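Local coordinates for flavin reductase domain protein, FMN-binding (PDB 3HMZ) that binds FMN and is probably an NAD- or NADP-linked oxidoreductase, at residues Q91-V96 / G187-I192; H121-V126 / W132-L137; I138-N143 / L149-V154. All coordinates share one frame; numbering follows the deposited sequence. Where two conformers were deposited one is given.

Contact 1: Q91-V96 / G187-I192. With FMN (flavin mononucleotide), chain B.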
loop_
_atom_site.group_PDB
_atom_site.type_symbol
_atom_site.label_atom_id
_atom_site.label_comp_id
_atom_site.label_asym_id
_atom_site.label_seq_id
_atom_site.Cartn_x
_atom_site.Cartn_y
_atom_site.Cartn_z
ATOM N N GLN A 91 -17.743 -2.327 8.791
ATOM C CA GLN A 91 -18.960 -2.426 7.960
ATOM C C GLN A 91 -19.061 -1.221 7.035
ATOM O O GLN A 91 -19.356 -1.375 5.853
ATOM C CB GLN A 91 -20.262 -2.531 8.773
ATOM C CG GLN A 91 -20.320 -3.524 9.901
ATOM C CD GLN A 91 -19.780 -4.900 9.622
ATOM O OE1 GLN A 91 -19.963 -5.442 8.543
ATOM N NE2 GLN A 91 -19.188 -5.531 10.660
ATOM N N LEU A 92 -18.793 -0.025 7.561
ATOM C CA LEU A 92 -18.826 1.199 6.768
ATOM C C LEU A 92 -17.906 1.090 5.557
ATOM O O LEU A 92 -18.279 1.428 4.421
ATOM C CB LEU A 92 -18.430 2.412 7.610
ATOM C CG LEU A 92 -18.418 3.823 7.002
ATOM C CD1 LEU A 92 -18.528 4.929 8.093
ATOM C CD2 LEU A 92 -17.181 4.091 6.158
ATOM N N THR A 93 -16.699 0.576 5.815
ATOM C CA THR A 93 -15.677 0.492 4.750
ATOM C C THR A 93 -16.107 -0.456 3.645
ATOM O O THR A 93 -16.067 -0.114 2.456
ATOM C CB THR A 93 -14.324 0.114 5.337
ATOM O OG1 THR A 93 -13.936 1.107 6.301
ATOM C CG2 THR A 93 -13.249 -0.007 4.256
ATOM N N HIS A 94 -16.597 -1.613 4.054
ATOM C CA HIS A 94 -17.051 -2.573 3.071
ATOM C C HIS A 94 -18.278 -2.074 2.309
ATOM O O HIS A 94 -18.359 -2.229 1.094
ATOM C CB HIS A 94 -17.324 -3.911 3.750
ATOM C CG HIS A 94 -17.520 -5.021 2.771
ATOM N ND1 HIS A 94 -18.772 -5.471 2.476
ATOM C CD2 HIS A 94 -16.670 -5.655 1.925
ATOM C CE1 HIS A 94 -18.688 -6.422 1.554
ATOM N NE2 HIS A 94 -17.419 -6.563 1.208
ATOM N N ARG A 95 -19.185 -1.401 3.022
ATOM C CA ARG A 95 -20.419 -0.895 2.412
ATOM C C ARG A 95 -20.159 0.183 1.384
ATOM O O ARG A 95 -20.729 0.141 0.283
ATOM C CB ARG A 95 -21.397 -0.375 3.468
ATOM C CG ARG A 95 -22.054 -1.460 4.288
ATOM C CD ARG A 95 -23.021 -0.835 5.293
ATOM N NE ARG A 95 -23.536 -1.834 6.212
ATOM C CZ ARG A 95 -24.554 -1.640 7.036
ATOM N NH1 ARG A 95 -25.199 -0.490 7.038
ATOM N NH2 ARG A 95 -24.940 -2.612 7.845
ATOM N N VAL A 96 -19.310 1.160 1.718
ATOM C CA VAL A 96 -19.016 2.236 0.745
ATOM C C VAL A 96 -18.239 1.727 -0.467
ATOM O O VAL A 96 -18.246 2.383 -1.502
ATOM C CB VAL A 96 -18.307 3.472 1.338
ATOM C CG1 VAL A 96 -19.201 4.121 2.452
ATOM C CG2 VAL A 96 -16.926 3.138 1.871
ATOM N N GLY A 187 -15.351 -9.949 1.939
ATOM C CA GLY A 187 -15.550 -9.087 3.106
ATOM C C GLY A 187 -14.393 -9.172 4.085
ATOM O O GLY A 187 -14.505 -8.659 5.195
ATOM N N GLN A 188 -13.278 -9.756 3.662
ATOM C CA GLN A 188 -12.173 -10.068 4.557
ATOM C C GLN A 188 -11.025 -9.064 4.511
ATOM O O GLN A 188 -10.480 -8.746 3.457
ATOM C CB GLN A 188 -11.683 -11.480 4.302
ATOM C CG GLN A 188 -10.745 -12.042 5.399
ATOM C CD GLN A 188 -9.311 -11.801 5.074
ATOM O OE1 GLN A 188 -8.895 -12.053 3.939
ATOM N NE2 GLN A 188 -8.517 -11.363 6.057
ATOM N N PHE A 189 -10.685 -8.612 5.705
ATOM C CA PHE A 189 -9.622 -7.668 5.986
ATOM C C PHE A 189 -8.764 -8.195 7.122
ATOM O O PHE A 189 -9.180 -9.042 7.904
ATOM C CB PHE A 189 -10.194 -6.343 6.518
ATOM C CG PHE A 189 -11.141 -5.605 5.585
ATOM C CD1 PHE A 189 -12.471 -6.030 5.418
ATOM C CD2 PHE A 189 -10.755 -4.416 4.973
ATOM C CE1 PHE A 189 -13.350 -5.351 4.589
ATOM C CE2 PHE A 189 -11.660 -3.695 4.149
ATOM C CZ PHE A 189 -12.952 -4.157 3.983
ATOM N N TYR A 190 -7.551 -7.695 7.186
ATOM C CA TYR A 190 -6.712 -7.848 8.366
ATOM C C TYR A 190 -6.550 -6.484 9.015
ATOM O O TYR A 190 -6.380 -5.468 8.337
ATOM C CB TYR A 190 -5.331 -8.384 8.044
ATOM C CG TYR A 190 -5.325 -9.782 7.596
ATOM C CD1 TYR A 190 -5.419 -10.809 8.499
ATOM C CD2 TYR A 190 -5.200 -10.090 6.252
ATOM C CE1 TYR A 190 -5.441 -12.158 8.068
ATOM C CE2 TYR A 190 -5.187 -11.398 5.809
ATOM C CZ TYR A 190 -5.308 -12.433 6.719
ATOM O OH TYR A 190 -5.285 -13.749 6.288
ATOM N N ALA A 191 -6.623 -6.465 10.337
ATOM C CA ALA A 191 -6.249 -5.289 11.108
ATOM C C ALA A 191 -4.732 -5.247 11.202
ATOM O O ALA A 191 -4.062 -6.288 11.161
ATOM C CB ALA A 191 -6.863 -5.342 12.521
ATOM N N ILE A 192 -4.165 -4.053 11.358
ATOM C CA ILE A 192 -2.745 -3.948 11.599
ATOM C C ILE A 192 -2.464 -4.618 12.967
ATOM O O ILE A 192 -3.314 -4.611 13.872
ATOM C CB ILE A 192 -2.308 -2.458 11.562
ATOM C CG1 ILE A 192 -0.798 -2.305 11.332
ATOM C CG2 ILE A 192 -2.795 -1.667 12.793
ATOM C CD1 ILE A 192 -0.275 -3.002 10.028
HETATM N N1 FMN B . -12.281 0.777 -6.345
HETATM C C2 FMN B . -11.262 1.454 -6.970
HETATM O O2 FMN B . -11.503 2.075 -8.005
HETATM N N3 FMN B . -10.002 1.447 -6.402
HETATM C C4 FMN B . -9.703 0.765 -5.263
HETATM O O4 FMN B . -8.520 0.792 -4.832
HETATM C C4A FMN B . -10.749 0.060 -4.648
HETATM N N5 FMN B . -10.536 -0.644 -3.476
HETATM C C5A FMN B . -11.580 -1.182 -2.738
HETATM C C6 FMN B . -11.365 -1.731 -1.465
HETATM C C7 FMN B . -12.406 -2.292 -0.733
HETATM C C7M FMN B . -12.164 -2.856 0.632
HETATM C C8 FMN B . -13.690 -2.309 -1.285
HETATM C C8M FMN B . -14.857 -2.917 -0.533
HETATM C C9 FMN B . -13.889 -1.753 -2.541
HETATM C C9A FMN B . -12.876 -1.185 -3.298
HETATM N N10 FMN B . -13.065 -0.609 -4.552
HETATM C C10 FMN B . -12.037 0.068 -5.187
HETATM C "C1'" FMN B . -14.435 -0.472 -5.159
HETATM C "C2'" FMN B . -15.133 0.872 -4.908
HETATM O "O2'" FMN B . -15.000 1.304 -3.544
HETATM C "C3'" FMN B . -16.594 0.660 -5.284
HETATM O "O3'" FMN B . -16.677 0.414 -6.686
HETATM C "C4'" FMN B . -17.537 1.780 -4.800
HETATM O "O4'" FMN B . -18.854 1.238 -4.801
HETATM C "C5'" FMN B . -17.501 3.038 -5.644
HETATM O "O5'" FMN B . -18.474 3.936 -5.111
HETATM P P FMN B . -18.937 5.215 -5.954
HETATM O O1P FMN B . -20.097 5.757 -5.138
HETATM O O2P FMN B . -17.792 6.176 -6.108
HETATM O O3P FMN B . -19.374 4.740 -7.316
#
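Apolar contact carries most of this junction: Thr-93 and Phe-189 meet through the threonine methyl, CG2, which lies 4.0 Å from Phe-189 CE2 and comes at the ring obliquely. OG1 lies beside the backbone N (chi1 -59°), which puts CG2 anti to that N and sends the methyl to the phenyl ring, while OG1 bonds to Gln-89 O. Threonine suits the place because one branch serves the helix and the other the aromatic. Phenylalanine suits because its apolar ring serves threonine and flavin methyls.

His-94, the next residue of the helix, adds two van der Waals contacts. Its NE2 is 3.7 Å from Gly-187 CA, and its CD2 sits at the edge of the Phe-189 ring, near the ring plane, 4.3 Å from Phe-189 CE1. The same NE2 makes a weak hydrogen bond to O of the preceding Gly-186.

The contact joins helix 90-96 to the start of strand 188-197, whose Gln-188 to Tyr-190 pair antiparallel with a strand of the second subunit, so that one sheet crosses the dimer interface.

Flavin contacts form the third group. Both segments reach the dimethylbenzene end of the isoalloxazine: Phe-189 CE2 is 3.7 Å from FMN C7M, while His-94 CD2 is 4.1 Å from C8M. Farther along the cofactor, Val-96 O lies 3.4 Å from the ribityl carbon C4' of FMN and accepts a hydrogen bond from Lys-107 NZ.

Contact 2: H121-V126 / W132-L137; sequences HDLPFV and WLACKL
Trp-132 meets 121-126 in two ways, as a hydrogen-bond donor and as an aromatic surface. With CG anti to the carbonyl carbon (chi1 -53°), the indole swings toward 121-126. NE1 donates a hydrogen bond to Val-126 O over 2.9 Å, fairly straight at 161°. The oxygen lies in the plane of the indole, but the donor stands above the carbonyl plane. Beside this bond the edge of Phe-125 turns toward the indole face in an offset edge-to-face pair, with Phe-125 and the five-membered ring of Trp-132 5.6 Å apart between centroids and their planes at 63°. The nearest atoms are Phe-125 CD2 and Trp-132 CD1, at 3.7 Å.

Ala-134, two residues along the strand and on the same side, is small enough to let two larger groups close over it. Its CB makes a CH-pi contact over one face of His-121, 4.3 Å from the ring centroid, and Leu-123 CD1 also lies 4.3 Å from Ala-134 CB.

Farther out, Phe-116 meets both aromatics, edge-to-face with Trp-132, and pairs through its backbone with Phe-125 in the small sheet of 115-116 and 125-126. Strand 131-138 is held between strands 79-84 and 149-160 of the main antiparallel sheet, and Trp-158 from the latter packs on Phe-125 and Ala-134. The loop carrying Leu-123 is tied down by a salt bridge from Asp-122 to Arg-37.

Apolar and aromatic surfaces thus close this buried layer on the sheet, while the single cross-segment hydrogen bond satisfies the indole N-H and a main-chain carbonyl that would otherwise be costly to bury.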
loop_
_atom_site.group_PDB
_atom_site.type_symbol
_atom_site.label_atom_id
_atom_site.label_comp_id
_atom_site.label_asym_id
_atom_site.label_seq_id
_atom_site.Cartn_x
_atom_site.Cartn_y
_atom_site.Cartn_z
ATOM N N HIS A 121 -11.520 23.940 3.875
ATOM C CA HIS A 121 -11.567 23.190 2.616
ATOM C C HIS A 121 -13.018 22.971 2.209
ATOM O O HIS A 121 -13.890 22.806 3.074
ATOM C CB HIS A 121 -10.900 21.808 2.832
ATOM C CG HIS A 121 -9.430 21.897 3.085
ATOM N ND1 HIS A 121 -8.534 22.111 2.067
ATOM C CD2 HIS A 121 -8.704 21.895 4.227
ATOM C CE1 HIS A 121 -7.310 22.182 2.566
ATOM N NE2 HIS A 121 -7.387 22.078 3.878
ATOM N N ASP A 122 -13.285 22.911 0.919
ATOM C CA ASP A 122 -14.615 22.614 0.431
ATOM C C ASP A 122 -14.652 21.124 0.173
ATOM O O ASP A 122 -14.890 20.658 -0.941
ATOM C CB ASP A 122 -14.898 23.427 -0.832
ATOM C CG ASP A 122 -16.344 23.343 -1.267
ATOM O OD1 ASP A 122 -17.237 23.063 -0.432
ATOM O OD2 ASP A 122 -16.580 23.555 -2.478
ATOM N N LEU A 123 -14.413 20.369 1.254
ATOM C CA LEU A 123 -14.288 18.935 1.194
ATOM C C LEU A 123 -14.993 18.211 2.323
ATOM O O LEU A 123 -15.045 18.717 3.426
ATOM C CB LEU A 123 -12.802 18.518 1.276
ATOM C CG LEU A 123 -11.940 18.786 0.038
ATOM C CD1 LEU A 123 -10.441 18.697 0.327
ATOM C CD2 LEU A 123 -12.396 17.914 -1.116
ATOM N N PRO A 124 -15.474 16.993 2.035
ATOM C CA PRO A 124 -16.057 16.147 3.074
ATOM C C PRO A 124 -14.999 15.236 3.700
ATOM O O PRO A 124 -14.241 14.576 2.972
ATOM C CB PRO A 124 -17.063 15.306 2.302
ATOM C CG PRO A 124 -16.456 15.157 0.926
ATOM C CD PRO A 124 -15.602 16.353 0.707
ATOM N N PHE A 125 -14.951 15.227 5.023
ATOM C CA PHE A 125 -14.078 14.360 5.798
ATOM C C PHE A 125 -14.977 13.345 6.543
ATOM O O PHE A 125 -16.062 13.719 7.040
ATOM C CB PHE A 125 -13.291 15.164 6.817
ATOM C CG PHE A 125 -12.269 16.090 6.213
ATOM C CD1 PHE A 125 -12.638 17.285 5.628
ATOM C CD2 PHE A 125 -10.933 15.760 6.243
ATOM C CE1 PHE A 125 -11.669 18.130 5.084
ATOM C CE2 PHE A 125 -9.973 16.605 5.744
ATOM C CZ PHE A 125 -10.353 17.814 5.142
ATOM N N VAL A 126 -14.525 12.100 6.664
ATOM C CA VAL A 126 -15.313 11.052 7.308
ATOM C C VAL A 126 -15.036 11.007 8.807
ATOM O O VAL A 126 -13.912 10.785 9.237
ATOM C CB VAL A 126 -15.112 9.684 6.636
ATOM C CG1 VAL A 126 -15.924 8.602 7.349
ATOM C CG2 VAL A 126 -15.420 9.751 5.097
ATOM N N TRP A 132 -6.602 11.849 8.212
ATOM C CA TRP A 132 -7.146 12.448 7.010
ATOM C C TRP A 132 -6.058 13.239 6.290
ATOM O O TRP A 132 -5.265 13.926 6.940
ATOM C CB TRP A 132 -8.272 13.417 7.339
ATOM C CG TRP A 132 -9.386 12.866 8.189
ATOM C CD1 TRP A 132 -10.593 12.411 7.750
ATOM C CD2 TRP A 132 -9.407 12.758 9.617
ATOM N NE1 TRP A 132 -11.355 11.983 8.812
ATOM C CE2 TRP A 132 -10.644 12.177 9.969
ATOM C CE3 TRP A 132 -8.489 13.043 10.619
ATOM C CZ2 TRP A 132 -10.985 11.932 11.276
ATOM C CZ3 TRP A 132 -8.820 12.807 11.907
ATOM C CH2 TRP A 132 -10.064 12.249 12.231
ATOM N N LEU A 133 -6.053 13.142 4.960
ATOM C CA LEU A 133 -5.133 13.842 4.100
ATOM C C LEU A 133 -5.945 14.572 3.017
ATOM O O LEU A 133 -6.643 13.920 2.220
ATOM C CB LEU A 133 -4.147 12.866 3.461
ATOM C CG LEU A 133 -3.268 12.010 4.402
ATOM C CD1 LEU A 133 -3.937 10.713 4.876
ATOM C CD2 LEU A 133 -1.921 11.663 3.711
ATOM N N ALA A 134 -5.870 15.907 3.000
ATOM C CA ALA A 134 -6.512 16.735 1.958
ATOM C C ALA A 134 -5.590 16.729 0.729
ATOM O O ALA A 134 -4.398 16.994 0.854
ATOM C CB ALA A 134 -6.730 18.110 2.455
ATOM N N CYS A 135 -6.168 16.425 -0.433
ATOM C CA CYS A 135 -5.409 16.182 -1.655
ATOM C C CYS A 135 -5.882 17.044 -2.816
ATOM O O CYS A 135 -7.071 17.236 -3.030
ATOM C CB CYS A 135 -5.550 14.725 -2.072
ATOM S SG CYS A 135 -4.930 13.536 -0.865
ATOM N N LYS A 136 -4.898 17.546 -3.557
ATOM C CA LYS A 136 -5.117 18.344 -4.756
ATOM C C LYS A 136 -4.588 17.511 -5.923
ATOM O O LYS A 136 -3.394 17.221 -5.991
ATOM C CB LYS A 136 -4.384 19.670 -4.692
ATOM C CG LYS A 136 -4.602 20.588 -5.931
ATOM C CD LYS A 136 -3.758 21.818 -5.795
ATOM C CE LYS A 136 -4.016 22.747 -6.980
ATOM N NZ LYS A 136 -3.097 23.932 -6.937
ATOM N N LEU A 137 -5.477 17.165 -6.834
ATOM C CA LEU A 137 -5.120 16.418 -8.025
ATOM C C LEU A 137 -4.063 17.134 -8.876
ATOM O O LEU A 137 -4.140 18.336 -9.082
ATOM C CB LEU A 137 -6.358 16.162 -8.906
ATOM C CG LEU A 137 -6.209 15.300 -10.173
ATOM C CD1 LEU A 137 -5.809 13.847 -9.819
ATOM C CD2 LEU A 137 -7.477 15.361 -11.037
#

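Contact 3: I138-N143 / L149-V154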
loop_
_atom_site.group_PDB
_atom_site.type_symbol
_atom_site.label_atom_id
_atom_site.label_comp_id
_atom_site.label_asym_id
_atom_site.label_seq_id
_atom_site.Cartn_x
_atom_site.Cartn_y
_atom_site.Cartn_z
ATOM N N ILE A 138 -3.085 16.377 -9.334
ATOM C CA ILE A 138 -2.110 16.825 -10.349
ATOM C C ILE A 138 -2.577 16.127 -11.633
ATOM O O ILE A 138 -2.314 14.938 -11.811
ATOM C CB ILE A 138 -0.682 16.432 -10.012
ATOM C CG1 ILE A 138 -0.263 17.039 -8.689
ATOM C CG2 ILE A 138 0.276 16.891 -11.205
ATOM C CD1 ILE A 138 1.072 16.568 -8.206
ATOM N N PRO A 139 -3.285 16.840 -12.539
ATOM C CA PRO A 139 -3.851 16.136 -13.693
ATOM C C PRO A 139 -2.815 15.479 -14.597
ATOM O O PRO A 139 -1.822 16.114 -14.942
ATOM C CB PRO A 139 -4.623 17.246 -14.433
ATOM C CG PRO A 139 -4.921 18.253 -13.382
ATOM C CD PRO A 139 -3.717 18.256 -12.497
ATOM N N GLU A 140 -3.036 14.204 -14.913
ATOM C CA GLU A 140 -2.149 13.397 -15.748
ATOM C C GLU A 140 -3.047 12.617 -16.669
ATOM O O GLU A 140 -3.405 11.483 -16.383
ATOM C CB GLU A 140 -1.269 12.504 -14.863
ATOM C CG GLU A 140 -0.191 13.230 -14.093
ATOM C CD GLU A 140 0.958 13.723 -14.939
ATOM O OE1 GLU A 140 1.056 13.300 -16.118
ATOM O OE2 GLU A 140 1.748 14.543 -14.443
ATOM N N PRO A 141 -3.460 13.228 -17.825
ATOM C CA PRO A 141 -4.412 12.547 -18.684
ATOM C C PRO A 141 -4.113 11.122 -19.084
ATOM O O PRO A 141 -4.995 10.289 -19.015
ATOM C CB PRO A 141 -4.476 13.457 -19.928
ATOM C CG PRO A 141 -4.177 14.795 -19.368
ATOM C CD PRO A 141 -3.147 14.587 -18.300
ATOM N N ASN A 142 -2.875 10.832 -19.480
ATOM C CA ASN A 142 -2.527 9.492 -19.934
ATOM C C ASN A 142 -2.607 8.469 -18.806
ATOM O O ASN A 142 -3.167 7.398 -18.979
ATOM C CB ASN A 142 -1.129 9.442 -20.535
ATOM C CG ASN A 142 -0.893 8.134 -21.252
ATOM O OD1 ASN A 142 -1.592 7.826 -22.209
ATOM N ND2 ASN A 142 0.019 7.323 -20.743
ATOM N N ASN A 143 -2.068 8.827 -17.650
ATOM C CA ASN A 143 -2.139 7.897 -16.497
ATOM C C ASN A 143 -3.589 7.601 -16.128
ATOM O O ASN A 143 -3.961 6.450 -15.855
ATOM C CB ASN A 143 -1.469 8.479 -15.250
ATOM C CG ASN A 143 0.032 8.427 -15.274
ATOM O OD1 ASN A 143 0.634 7.692 -16.052
ATOM N ND2 ASN A 143 0.652 9.173 -14.348
ATOM N N LEU A 149 -4.985 5.754 -12.931
ATOM C CA LEU A 149 -4.011 6.125 -11.888
ATOM C C LEU A 149 -3.989 7.624 -11.717
ATOM O O LEU A 149 -3.662 8.369 -12.658
ATOM C CB LEU A 149 -2.651 5.604 -12.306
ATOM C CG LEU A 149 -1.436 5.846 -11.413
ATOM C CD1 LEU A 149 -1.686 5.221 -10.024
ATOM C CD2 LEU A 149 -0.177 5.334 -12.068
ATOM N N PHE A 150 -4.271 8.059 -10.493
ATOM C CA PHE A 150 -4.381 9.447 -10.135
ATOM C C PHE A 150 -3.286 9.812 -9.156
ATOM O O PHE A 150 -2.993 9.030 -8.265
ATOM C CB PHE A 150 -5.769 9.708 -9.525
ATOM C CG PHE A 150 -6.887 9.586 -10.523
ATOM C CD1 PHE A 150 -7.317 8.376 -10.974
ATOM C CD2 PHE A 150 -7.513 10.737 -11.003
ATOM C CE1 PHE A 150 -8.304 8.262 -11.938
ATOM C CE2 PHE A 150 -8.541 10.644 -11.942
ATOM C CZ PHE A 150 -8.927 9.420 -12.423
ATOM N N ILE A 151 -2.657 10.957 -9.363
ATOM C CA ILE A 151 -1.591 11.519 -8.534
ATOM C C ILE A 151 -2.086 12.789 -7.897
ATOM O O ILE A 151 -2.686 13.638 -8.582
ATOM C CB ILE A 151 -0.314 11.797 -9.392
ATOM C CG1 ILE A 151 0.294 10.458 -9.829
ATOM C CG2 ILE A 151 0.712 12.626 -8.600
ATOM C CD1 ILE A 151 1.387 10.604 -10.874
ATOM N N ALA A 152 -1.799 12.947 -6.606
ATOM C CA ALA A 152 -2.169 14.174 -5.922
ATOM C C ALA A 152 -1.119 14.683 -4.969
ATOM O O ALA A 152 -0.368 13.892 -4.404
ATOM C CB ALA A 152 -3.507 13.991 -5.128
ATOM N N GLU A 153 -1.110 16.004 -4.783
ATOM C CA GLU A 153 -0.302 16.599 -3.738
ATOM C C GLU A 153 -1.151 16.608 -2.458
ATOM O O GLU A 153 -2.342 16.915 -2.484
ATOM C CB GLU A 153 0.155 18.009 -4.112
ATOM C CG GLU A 153 0.695 18.858 -2.983
ATOM C CD GLU A 153 1.639 19.966 -3.494
ATOM O OE1 GLU A 153 1.581 20.305 -4.722
ATOM O OE2 GLU A 153 2.471 20.423 -2.687
ATOM N N VAL A 154 -0.525 16.262 -1.346
ATOM C CA VAL A 154 -1.199 16.308 -0.031
ATOM C C VAL A 154 -0.927 17.729 0.479
ATOM O O VAL A 154 0.248 18.152 0.630
ATOM C CB VAL A 154 -0.649 15.254 0.916
ATOM C CG1 VAL A 154 -1.205 15.479 2.321
ATOM C CG2 VAL A 154 -0.973 13.850 0.372
HETATM O O HOH W 1 -3.221 12.329 -11.841
HETATM O O HOH W 2 -1.546 10.113 -12.568
#
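Ile-138 and Ile-151 are joined through the backbone: Ile-138 N donates to Ile-151 O at 2.9 Å, nearly straight at 170°. Beyond this point the two chains separate, and a water takes over, donating to Ile-138 O and accepting from Ile-151 N, so both main-chain groups stay paired where no direct bond spans the gap. The chains close up again at the other end, where Leu-149 N reaches Asn-143 O over 3.2 Å, with the donor well above the carbonyl plane.

The unit is an antiparallel connection between neighbouring strands 131-138 and 149-160, with the short helix 141-147 inserted in the link. Glu-140 occupies the N-cap position of that helix, and Pro-141, which has no amide proton to offer, follows as its first residue, a place where proline is readily accommodated.

Among the side chains, Ile-138 lays CD1 4.0 Å from Ile-151 CG2, the two branched chains crossing on the same side of the sheet. CG1 of Ile-138 is anti to the carbonyl carbon (chi1 -60°), and the extended chain beyond it carries CD1 over the strand as far as Glu-153 N. Shortening Ile-138 to an alanine removes CG1, CG2 and CD1 and is likely to open a gap beside Ile-151 CG2.

Asn-143 ND2 passes 3.8 Å from Ile-151 CD1 and donates to a second water at 3.0 Å, which in turn donates to Leu-149 O. The ND2 of Asn-143 also donates to OD1 of Asn-143 of the second subunit, and Glu-140 OE2 bonds to Tyr-147 OH of that subunit; asparagine, both donor and acceptor, suits a pairing with its own copy.

In the fold
Contact 2 is the buried one, built from aromatic and apolar side chains with one indole hydrogen bond; contacts 1 and 3 are only partly buried, and both touch the second subunit. They do so on opposite sides of the chain's centre, about 26 Å apart between centres. Contact 1 has no hydrogen bond between its segments and borders the flavin, whereas contact 3 relies on backbone bonds and bridging waters. Contacts 2 and 3 reach the same sheet, through neighbouring strands 131-138 and 149-160, and meet directly, Lys-136 N probably bonding to Glu-153 O at 2.8 Å. Along the chain, both are nested within the long loop that contact 1 closes.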